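Local atomic coordinates of lectin (Lotus tetragonolobus, PDB entry 2EIG), a protein that probably recognises L-fucosyl-bearing glycans, as a calcium- and manganese-containing legume seed lectin that assembles as a tetramer. Residues P77-V82 and D120-V125; R132-G137 and W151-G156; N96-Y101 and T207-E212. One frame throughout, in Å; residues are numbered along the deposited sequence.

Contact 1. Residues P77-V82 and D120-V125; sequences PPTDGV and DSHPNV. With CA (calcium ion), chain G; MN (manganese (II) ion), chain F.
Where the cis-peptide turn before strand 81-88 meets the metal-binding loop of the legume lectin fold, Asp-80 and Ser-121 join the turn to the loop that carries calcium and manganese ligands. The peptide bond from Thr-79 into Asp-80 is cis. Ser-121 N donates to Asp-80 O over 3.1 Å, and one step further on Gly-81 pairs with Asp-120 as an antiparallel non-hydrogen-bonded pair, its bare CA allowing the close backbone approach.

Asp-120 grips both metals. A chi1 of -175° turns the carboxylate of Asp-120 away from its own N, and its OD1 binds manganese at 2.2 Å and shares calcium with OD2, which also accepts from His-122 N in an Asx turn. His-122 O and Asn-124 OD1 bind calcium too; Asp-127 completes its protein ligands, and Glu-118 and His-135 join Asp-127 at manganese.

The ring of His-122 lies alongside Thr-79, with CG2 of Thr-79 only 3.4 Å from ND1 of His-122. In the ring plane, at its edge, water 1 links ND1 of His-122 to Pro-78 O. Calcium reaches Asp-80, the residue after the cis bond, through water 3, in keeping with the way the metal supports this turn in other legume lectins. Bound to calcium at 2.4 Å, water 3 donates to both Asp-80 O and Asp-80 OD1.

Contact 2. Residues R132-G137 and W151-G156; sequences RSSHIG and WNRVSG. With MN (manganese (II) ion), chain F.
Ser-134 O takes the N-H of Trp-151 at 3.0 Å, the one direct hydrogen bond between 132-137 and 151-156. The bond falls just where the loop turns into strand 135-140, whose edge neighbour 147-150 leads straight into Trp-151, so it carries the pairing of these two strands a little past the end of the sheet.

Packing does the rest. Trp-151 projects its side chain at the other segment, CG trans to the amide nitrogen (chi1 170°), and Ile-136 meets it at about a right angle: CD1 of Ile-136 lies 3.6 Å from CB of Trp-151. Further along the indole, CE3 of Trp-151 comes to 3.7 Å from CB of Ser-134. CB of Arg-153 sits over the face of the same indole, 3.8 Å above its plane and over the centre, while Ser-134 OG sits 3.4 Å from that CB. The extended arginine chain then leads off to a salt bridge with Glu-214 and a hydrogen bond to Asn-72; NE1 of Trp-151 is taken by Glu-159.

His-135 points the other way, to the manganese, which NE2 binds at 2.2 Å. At the other ring nitrogen, ND1 of His-135 donates to Ser-133 O over 2.8 Å, nearly in the ring plane and in the carbonyl plane. This second-shell carbonyl fixes the rotation of the imidazole and places the proton on ND1; it would probably also make NE2 a somewhat stronger donor to the metal.

Contact 3. Residues N96-Y101 and T207-E212; sequences NSQGGY and TTWNPE
Two torsions set up the meeting of Thr-207 and Trp-209 with Gly-99. In Thr-207, chi1 of 50° places OG1 between the backbone N and the carbonyl carbon, directed at Gly-99 O; in Trp-209, chi1 of -169° swings the indole towards the loop between strands 81-88 and 115-120 of the legume lectin sheet.

Thr-207 OG1 donates to Gly-99 O at a modelled 2.5 Å, very short, so the bond is sounder than its exact length. CG2 of Thr-207 rests 3.8 Å from Ser-97 O, and calcium lies about 8 Å from the Thr-207 side chain. Trp-209 brings its six-membered ring against the same turn: CE3 lies 3.5 Å from Gly-99 CA, and CB of Gln-98 meets the ring at its edge, in plane, 3.7 Å from CZ3. Gly-99 has positive phi and no side chain to keep the indole off. Arg-38 makes a cation-pi contact with this tryptophan.

Water 7 bridges the remaining polar gap, accepting from Gly-99 N and donating to Thr-208 O, 2.7 Å from each. Both backbone polar groups of Gly-99 are held from 207-212, its O directly and its N through water, which ties the loop conformation to the end of strand 199-208.

Overall arrangement
All three contacts lie at one end of the seven-stranded sheet, contact 1 on the same side of the chain's centre as both others. Strands 199-208, 81-88, 115-120, 135-140 and 147-150 follow one another across it, so contacts 3, 1 and 2 form a row. From centre to centre, contact 1 is about 8 Å from contact 3 and 9 Å from contact 2, and contacts 2 and 3 are about 17 Å apart. Along the chain, contacts 1 and 3 interleave, whereas contact 2 falls inside the loop closed by contact 3. The loops of contacts 1 and 3 converge beside calcium, where legume lectins generally bind sugar, while contact 2 shares manganese with contact 1 through His-135.

Contact 1. Residues P77-V82 and D120-V125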
loop_
_atom_site.group_PDB
_atom_site.type_symbol
_atom_site.label_atom_id
_atom_site.label_comp_id
_atom_site.label_asym_id
_atom_site.label_seq_id
_atom_site.Cartn_x
_atom_site.Cartn_y
_atom_site.Cartn_z
ATOM N N PRO A 77 36.005 0.422 -11.773
ATOM C CA PRO A 77 34.896 0.756 -10.879
ATOM C C PRO A 77 33.642 -0.132 -11.218
ATOM O O PRO A 77 33.522 -0.634 -12.330
ATOM C CB PRO A 77 34.687 2.272 -11.109
ATOM C CG PRO A 77 35.231 2.562 -12.469
ATOM C CD PRO A 77 36.247 1.452 -12.806
ATOM N N PRO A 78 32.771 -0.394 -10.231
ATOM C CA PRO A 78 31.654 -1.300 -10.562
ATOM C C PRO A 78 30.563 -0.684 -11.448
ATOM O O PRO A 78 30.184 0.509 -11.277
ATOM C CB PRO A 78 31.041 -1.652 -9.206
ATOM C CG PRO A 78 31.561 -0.679 -8.235
ATOM C CD PRO A 78 32.716 0.093 -8.843
ATOM N N THR A 79 30.053 -1.515 -12.358
ATOM C CA THR A 79 28.804 -1.293 -13.077
ATOM C C THR A 79 28.405 -2.606 -13.722
ATOM O O THR A 79 29.235 -3.476 -13.840
ATOM C CB THR A 79 28.841 -0.155 -14.141
ATOM O OG1 THR A 79 29.218 -0.621 -15.436
ATOM C CG2 THR A 79 29.707 0.964 -13.723
ATOM N N ASP A 80 27.126 -2.773 -14.075
ATOM C CA ASP A 80 26.099 -1.764 -13.803
ATOM C C ASP A 80 25.056 -2.263 -12.837
ATOM O O ASP A 80 24.419 -1.507 -12.158
ATOM C CB ASP A 80 25.432 -1.352 -15.119
ATOM C CG ASP A 80 26.066 -0.115 -15.723
ATOM O OD1 ASP A 80 25.656 0.969 -15.275
ATOM O OD2 ASP A 80 26.955 -0.252 -16.617
ATOM N N GLY A 81 24.814 -3.553 -12.839
ATOM C CA GLY A 81 23.943 -4.108 -11.837
ATOM C C GLY A 81 23.366 -5.366 -12.380
ATOM O O GLY A 81 23.648 -5.718 -13.512
ATOM N N VAL A 82 22.586 -6.030 -11.542
ATOM C CA VAL A 82 21.820 -7.193 -11.937
ATOM C C VAL A 82 20.393 -6.956 -11.402
ATOM O O VAL A 82 20.194 -6.390 -10.322
ATOM C CB VAL A 82 22.457 -8.544 -11.410
ATOM C CG1 VAL A 82 22.712 -8.510 -9.881
ATOM C CG2 VAL A 82 21.569 -9.792 -11.783
ATOM N N ASP A 120 21.729 -2.116 -8.267
ATOM C CA ASP A 120 22.356 -1.211 -9.174
ATOM C C ASP A 120 23.634 -0.741 -8.474
ATOM O O ASP A 120 23.581 -0.173 -7.390
ATOM C CB ASP A 120 21.380 -0.040 -9.419
ATOM C CG ASP A 120 21.865 0.947 -10.451
ATOM O OD1 ASP A 120 21.035 1.676 -11.021
ATOM O OD2 ASP A 120 23.071 1.062 -10.708
ATOM N N SER A 121 24.774 -0.988 -9.118
ATOM C CA SER A 121 26.087 -0.757 -8.496
ATOM C C SER A 121 26.692 0.576 -8.932
ATOM O O SER A 121 27.810 0.867 -8.608
ATOM C CB SER A 121 27.024 -1.882 -8.913
ATOM O OG SER A 121 27.051 -2.028 -10.322
ATOM N N HIS A 122 26.001 1.319 -9.786
ATOM C CA HIS A 122 26.581 2.516 -10.399
ATOM C C HIS A 122 25.565 3.660 -10.538
ATOM O O HIS A 122 24.561 3.486 -11.224
ATOM C CB HIS A 122 27.116 2.182 -11.792
ATOM C CG HIS A 122 27.647 3.371 -12.531
ATOM N ND1 HIS A 122 28.890 3.905 -12.277
ATOM C CD2 HIS A 122 27.117 4.117 -13.532
ATOM C CE1 HIS A 122 29.094 4.937 -13.076
ATOM N NE2 HIS A 122 28.024 5.097 -13.829
ATOM N N PRO A 123 25.828 4.824 -9.887
ATOM C CA PRO A 123 24.948 5.995 -9.982
ATOM C C PRO A 123 24.985 6.617 -11.365
ATOM O O PRO A 123 25.991 7.187 -11.798
ATOM C CB PRO A 123 25.500 6.968 -8.940
ATOM C CG PRO A 123 26.415 6.151 -8.122
ATOM C CD PRO A 123 26.972 5.101 -9.014
ATOM N N ASN A 124 23.887 6.442 -12.079
ATOM C CA ASN A 124 23.684 7.093 -13.341
ATOM C C ASN A 124 22.959 8.403 -12.993
ATOM O O ASN A 124 22.574 8.640 -11.846
ATOM C CB ASN A 124 22.822 6.209 -14.235
ATOM C CG ASN A 124 23.571 4.976 -14.771
ATOM O OD1 ASN A 124 23.383 3.856 -14.263
ATOM N ND2 ASN A 124 24.412 5.176 -15.780
ATOM N N VAL A 125 22.742 9.229 -13.997
ATOM C CA VAL A 125 22.078 10.524 -13.835
ATOM C C VAL A 125 20.649 10.429 -13.247
ATOM O O VAL A 125 20.209 11.368 -12.575
ATOM C CB VAL A 125 22.083 11.329 -15.195
ATOM C CG1 VAL A 125 23.512 11.443 -15.751
ATOM C CG2 VAL A 125 21.286 10.620 -16.183
HETATM CA CA CA G . 22.691 2.727 -12.491
HETATM MN MN MN F . 19.129 2.608 -10.382
HETATM O O HOH W 1 30.649 2.937 -10.698
HETATM O O HOH W 2 26.364 3.085 -17.011
HETATM O O HOH W 3 23.889 1.030 -13.580
HETATM O O HOH W 4 18.265 2.282 -12.351
HETATM O O HOH W 5 17.276 3.597 -9.625
HETATM O O HOH W 6 20.889 2.339 -13.846
#

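Contact 2. Residues R132-G137 and W151-G156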
loop_
_atom_site.group_PDB
_atom_site.type_symbol
_atom_site.label_atom_id
_atom_site.label_comp_id
_atom_site.label_asym_id
_atom_site.label_seq_id
_atom_site.Cartn_x
_atom_site.Cartn_y
_atom_site.Cartn_z
ATOM N N ARG A 132 23.050 8.291 -2.941
ATOM C CA ARG A 132 23.154 6.843 -2.962
ATOM C C ARG A 132 24.200 6.651 -4.026
ATOM O O ARG A 132 24.272 7.392 -5.008
ATOM C CB ARG A 132 21.846 6.158 -3.367
ATOM C CG ARG A 132 20.829 5.952 -2.243
ATOM C CD ARG A 132 19.705 5.064 -2.751
ATOM N NE ARG A 132 18.469 5.164 -2.050
ATOM C CZ ARG A 132 18.078 6.154 -1.240
ATOM N NH1 ARG A 132 16.874 6.094 -0.683
ATOM N NH2 ARG A 132 18.878 7.176 -0.946
ATOM N N SER A 133 25.068 5.702 -3.776
ATOM C CA SER A 133 25.863 5.106 -4.803
ATOM C C SER A 133 25.054 3.840 -5.241
ATOM O O SER A 133 24.024 3.948 -5.946
ATOM C CB SER A 133 27.239 4.785 -4.204
ATOM O OG SER A 133 28.082 4.167 -5.149
ATOM N N SER A 134 25.478 2.669 -4.772
ATOM C CA SER A 134 24.722 1.438 -5.022
ATOM C C SER A 134 23.393 1.498 -4.299
ATOM O O SER A 134 23.278 2.053 -3.209
ATOM C CB SER A 134 25.509 0.191 -4.585
ATOM O OG SER A 134 26.689 0.101 -5.328
ATOM N N HIS A 135 22.382 0.950 -4.938
ATOM C CA HIS A 135 21.070 0.995 -4.394
ATOM C C HIS A 135 20.266 -0.216 -4.873
ATOM O O HIS A 135 20.572 -0.841 -5.902
ATOM C CB HIS A 135 20.394 2.299 -4.797
ATOM C CG HIS A 135 20.445 2.575 -6.261
ATOM N ND1 HIS A 135 21.558 3.074 -6.901
ATOM C CD2 HIS A 135 19.501 2.432 -7.207
ATOM C CE1 HIS A 135 21.293 3.229 -8.187
ATOM N NE2 HIS A 135 20.039 2.854 -8.394
ATOM N N ILE A 136 19.264 -0.562 -4.091
ATOM C CA ILE A 136 18.354 -1.613 -4.466
ATOM C C ILE A 136 17.094 -0.834 -4.859
ATOM O O ILE A 136 16.625 -0.011 -4.065
ATOM C CB ILE A 136 18.123 -2.622 -3.300
ATOM C CG1 ILE A 136 19.400 -3.424 -3.006
ATOM C CG2 ILE A 136 16.973 -3.630 -3.648
ATOM C CD1 ILE A 136 19.659 -3.646 -1.433
ATOM N N GLY A 137 16.588 -1.052 -6.067
ATOM C CA GLY A 137 15.397 -0.342 -6.510
ATOM C C GLY A 137 14.279 -1.216 -7.030
ATOM O O GLY A 137 14.530 -2.310 -7.524
ATOM N N TRP A 151 22.232 0.600 -0.856
ATOM C CA TRP A 151 22.780 -0.736 -0.820
ATOM C C TRP A 151 24.289 -0.642 -0.533
ATOM O O TRP A 151 25.020 -0.017 -1.276
ATOM C CB TRP A 151 22.497 -1.486 -2.143
ATOM C CG TRP A 151 23.212 -2.781 -2.334
ATOM C CD1 TRP A 151 23.522 -3.688 -1.375
ATOM C CD2 TRP A 151 23.676 -3.349 -3.582
ATOM N NE1 TRP A 151 24.176 -4.762 -1.922
ATOM C CE2 TRP A 151 24.301 -4.575 -3.274
ATOM C CE3 TRP A 151 23.635 -2.931 -4.917
ATOM C CZ2 TRP A 151 24.848 -5.412 -4.255
ATOM C CZ3 TRP A 151 24.186 -3.731 -5.876
ATOM C CH2 TRP A 151 24.794 -4.973 -5.541
ATOM N N ASN A 152 24.697 -1.225 0.596
ATOM C CA ASN A 152 26.103 -1.360 0.933
ATOM C C ASN A 152 26.716 -2.391 0.038
ATOM O O ASN A 152 26.839 -3.553 0.407
ATOM C CB ASN A 152 26.230 -1.822 2.379
ATOM C CG ASN A 152 27.681 -1.851 2.859
ATOM O OD1 ASN A 152 28.490 -0.986 2.484
ATOM N ND2 ASN A 152 28.014 -2.852 3.704
ATOM N N ARG A 153 27.109 -2.014 -1.155
ATOM C CA ARG A 153 27.555 -3.094 -2.050
ATOM C C ARG A 153 28.940 -3.528 -1.545
ATOM O O ARG A 153 29.806 -2.683 -1.338
ATOM C CB ARG A 153 27.570 -2.631 -3.482
ATOM C CG ARG A 153 28.289 -3.528 -4.415
ATOM C CD ARG A 153 28.628 -2.757 -5.676
ATOM N NE ARG A 153 29.324 -3.573 -6.672
ATOM C CZ ARG A 153 30.629 -3.849 -6.648
ATOM N NH1 ARG A 153 31.401 -3.437 -5.659
ATOM N NH2 ARG A 153 31.170 -4.565 -7.608
ATOM N N VAL A 154 29.111 -4.837 -1.315
ATOM C CA VAL A 154 30.401 -5.379 -0.835
ATOM C C VAL A 154 30.838 -6.408 -1.854
ATOM O O VAL A 154 30.188 -7.446 -2.056
ATOM C CB VAL A 154 30.326 -5.992 0.650
ATOM C CG1 VAL A 154 31.656 -6.663 1.083
ATOM C CG2 VAL A 154 29.880 -4.923 1.694
ATOM N N SER A 155 31.964 -6.130 -2.478
ATOM C CA SER A 155 32.540 -7.051 -3.453
ATOM C C SER A 155 32.717 -8.468 -2.935
ATOM O O SER A 155 33.383 -8.698 -1.922
ATOM C CB SER A 155 33.882 -6.532 -3.925
ATOM O OG SER A 155 34.379 -7.357 -4.942
ATOM N N GLY A 156 32.126 -9.426 -3.635
ATOM C CA GLY A 156 32.253 -10.834 -3.254
ATOM C C GLY A 156 31.380 -11.257 -2.117
ATOM O O GLY A 156 31.378 -12.446 -1.737
HETATM MN MN MN F . 19.129 2.608 -10.382
HETATM O O HOH W 4 18.265 2.282 -12.351
HETATM O O HOH W 5 17.276 3.597 -9.625
#

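Contact 3. Residues N96-Y101 and T207-E212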
loop_
_atom_site.group_PDB
_atom_site.type_symbol
_atom_site.label_atom_id
_atom_site.label_comp_id
_atom_site.label_asym_id
_atom_site.label_seq_id
_atom_site.Cartn_x
_atom_site.Cartn_y
_atom_site.Cartn_z
ATOM N N ASN A 96 19.331 -0.656 -27.331
ATOM C CA ASN A 96 19.657 0.522 -26.466
ATOM C C ASN A 96 19.527 0.316 -24.938
ATOM O O ASN A 96 19.244 1.256 -24.159
ATOM C CB ASN A 96 18.855 1.753 -26.911
ATOM C CG ASN A 96 18.578 1.757 -28.395
ATOM O OD1 ASN A 96 17.437 1.532 -28.825
ATOM N ND2 ASN A 96 19.604 1.977 -29.193
ATOM N N SER A 97 19.761 -0.931 -24.511
ATOM C CA SER A 97 19.670 -1.316 -23.107
ATOM C C SER A 97 21.025 -1.558 -22.398
ATOM O O SER A 97 21.065 -2.079 -21.294
ATOM C CB SER A 97 18.761 -2.529 -22.973
ATOM O OG SER A 97 19.262 -3.649 -23.705
ATOM N N GLN A 98 22.132 -1.181 -23.044
ATOM C CA GLN A 98 23.473 -1.389 -22.460
ATOM C C GLN A 98 23.692 -0.595 -21.199
ATOM O O GLN A 98 22.958 0.378 -20.917
ATOM C CB GLN A 98 24.586 -1.140 -23.485
ATOM C CG GLN A 98 24.673 -2.241 -24.551
ATOM C CD GLN A 98 25.916 -2.087 -25.388
ATOM O OE1 GLN A 98 26.792 -2.983 -25.415
ATOM N NE2 GLN A 98 26.048 -0.919 -26.023
ATOM N N GLY A 99 24.711 -0.999 -20.434
ATOM C CA GLY A 99 25.174 -0.192 -19.298
ATOM C C GLY A 99 24.093 0.012 -18.244
ATOM O O GLY A 99 23.476 -0.954 -17.724
ATOM N N GLY A 100 23.850 1.276 -17.937
ATOM C CA GLY A 100 22.958 1.646 -16.849
ATOM C C GLY A 100 21.485 1.342 -17.108
ATOM O O GLY A 100 20.675 1.446 -16.165
ATOM N N TYR A 101 21.157 1.020 -18.361
ATOM C CA TYR A 101 19.792 0.585 -18.759
ATOM C C TYR A 101 19.523 -0.884 -18.441
ATOM O O TYR A 101 18.414 -1.371 -18.631
ATOM C CB TYR A 101 19.518 0.887 -20.210
ATOM C CG TYR A 101 19.539 2.365 -20.467
ATOM C CD1 TYR A 101 18.489 3.184 -19.978
ATOM C CD2 TYR A 101 20.629 2.972 -21.126
ATOM C CE1 TYR A 101 18.512 4.567 -20.142
ATOM C CE2 TYR A 101 20.663 4.373 -21.303
ATOM C CZ TYR A 101 19.592 5.161 -20.815
ATOM O OH TYR A 101 19.555 6.548 -20.969
ATOM N N THR A 207 24.175 -6.111 -16.719
ATOM C CA THR A 207 25.008 -5.467 -17.697
ATOM C C THR A 207 26.280 -4.991 -17.011
ATOM O O THR A 207 26.330 -4.816 -15.808
ATOM C CB THR A 207 24.365 -4.175 -18.308
ATOM O OG1 THR A 207 23.904 -3.353 -17.223
ATOM C CG2 THR A 207 23.237 -4.516 -19.253
ATOM N N THR A 208 27.298 -4.792 -17.829
ATOM C CA THR A 208 28.557 -4.201 -17.403
ATOM C C THR A 208 28.892 -3.252 -18.557
ATOM O O THR A 208 28.298 -3.292 -19.624
ATOM C CB THR A 208 29.662 -5.248 -17.239
ATOM O OG1 THR A 208 29.831 -5.933 -18.482
ATOM C CG2 THR A 208 29.323 -6.276 -16.113
ATOM N N TRP A 209 29.844 -2.390 -18.310
ATOM C CA TRP A 209 30.106 -1.311 -19.223
ATOM C C TRP A 209 31.598 -1.414 -19.626
ATOM O O TRP A 209 32.167 -2.518 -19.704
ATOM C CB TRP A 209 29.724 0.021 -18.550
ATOM C CG TRP A 209 29.688 1.190 -19.446
ATOM C CD1 TRP A 209 30.417 2.338 -19.321
ATOM C CD2 TRP A 209 28.903 1.338 -20.634
ATOM N NE1 TRP A 209 30.150 3.179 -20.356
ATOM C CE2 TRP A 209 29.217 2.600 -21.179
ATOM C CE3 TRP A 209 27.946 0.534 -21.279
ATOM C CZ2 TRP A 209 28.585 3.106 -22.338
ATOM C CZ3 TRP A 209 27.364 1.005 -22.469
ATOM C CH2 TRP A 209 27.677 2.289 -22.973
ATOM N N ASN A 210 32.217 -0.276 -19.901
ATOM C CA ASN A 210 33.615 -0.248 -20.249
ATOM C C ASN A 210 34.009 1.202 -20.078
ATOM O O ASN A 210 33.486 2.046 -20.799
ATOM C CB ASN A 210 33.822 -0.722 -21.698
ATOM C CG ASN A 210 35.289 -0.924 -22.055
ATOM O OD1 ASN A 210 35.608 -1.597 -23.047
ATOM N ND2 ASN A 210 36.190 -0.359 -21.250
ATOM N N PRO A 211 34.918 1.499 -19.125
ATOM C CA PRO A 211 35.653 0.556 -18.222
ATOM C C PRO A 211 34.886 -0.131 -17.087
ATOM O O PRO A 211 35.382 -1.101 -16.544
ATOM C CB PRO A 211 36.695 1.462 -17.567
ATOM C CG PRO A 211 36.043 2.856 -17.584
ATOM C CD PRO A 211 35.347 2.896 -18.915
ATOM N N GLU A 212 33.733 0.405 -16.680
ATOM C CA GLU A 212 33.101 0.020 -15.424
ATOM C C GLU A 212 32.516 -1.387 -15.598
ATOM O O GLU A 212 31.938 -1.689 -16.611
ATOM C CB GLU A 212 31.970 0.998 -15.059
ATOM C CG GLU A 212 32.342 2.403 -14.532
ATOM C CD GLU A 212 32.489 3.406 -15.608
ATOM O OE1 GLU A 212 32.633 3.029 -16.784
ATOM O OE2 GLU A 212 32.450 4.602 -15.273
HETATM O O HOH W 7 26.091 -3.226 -21.235
#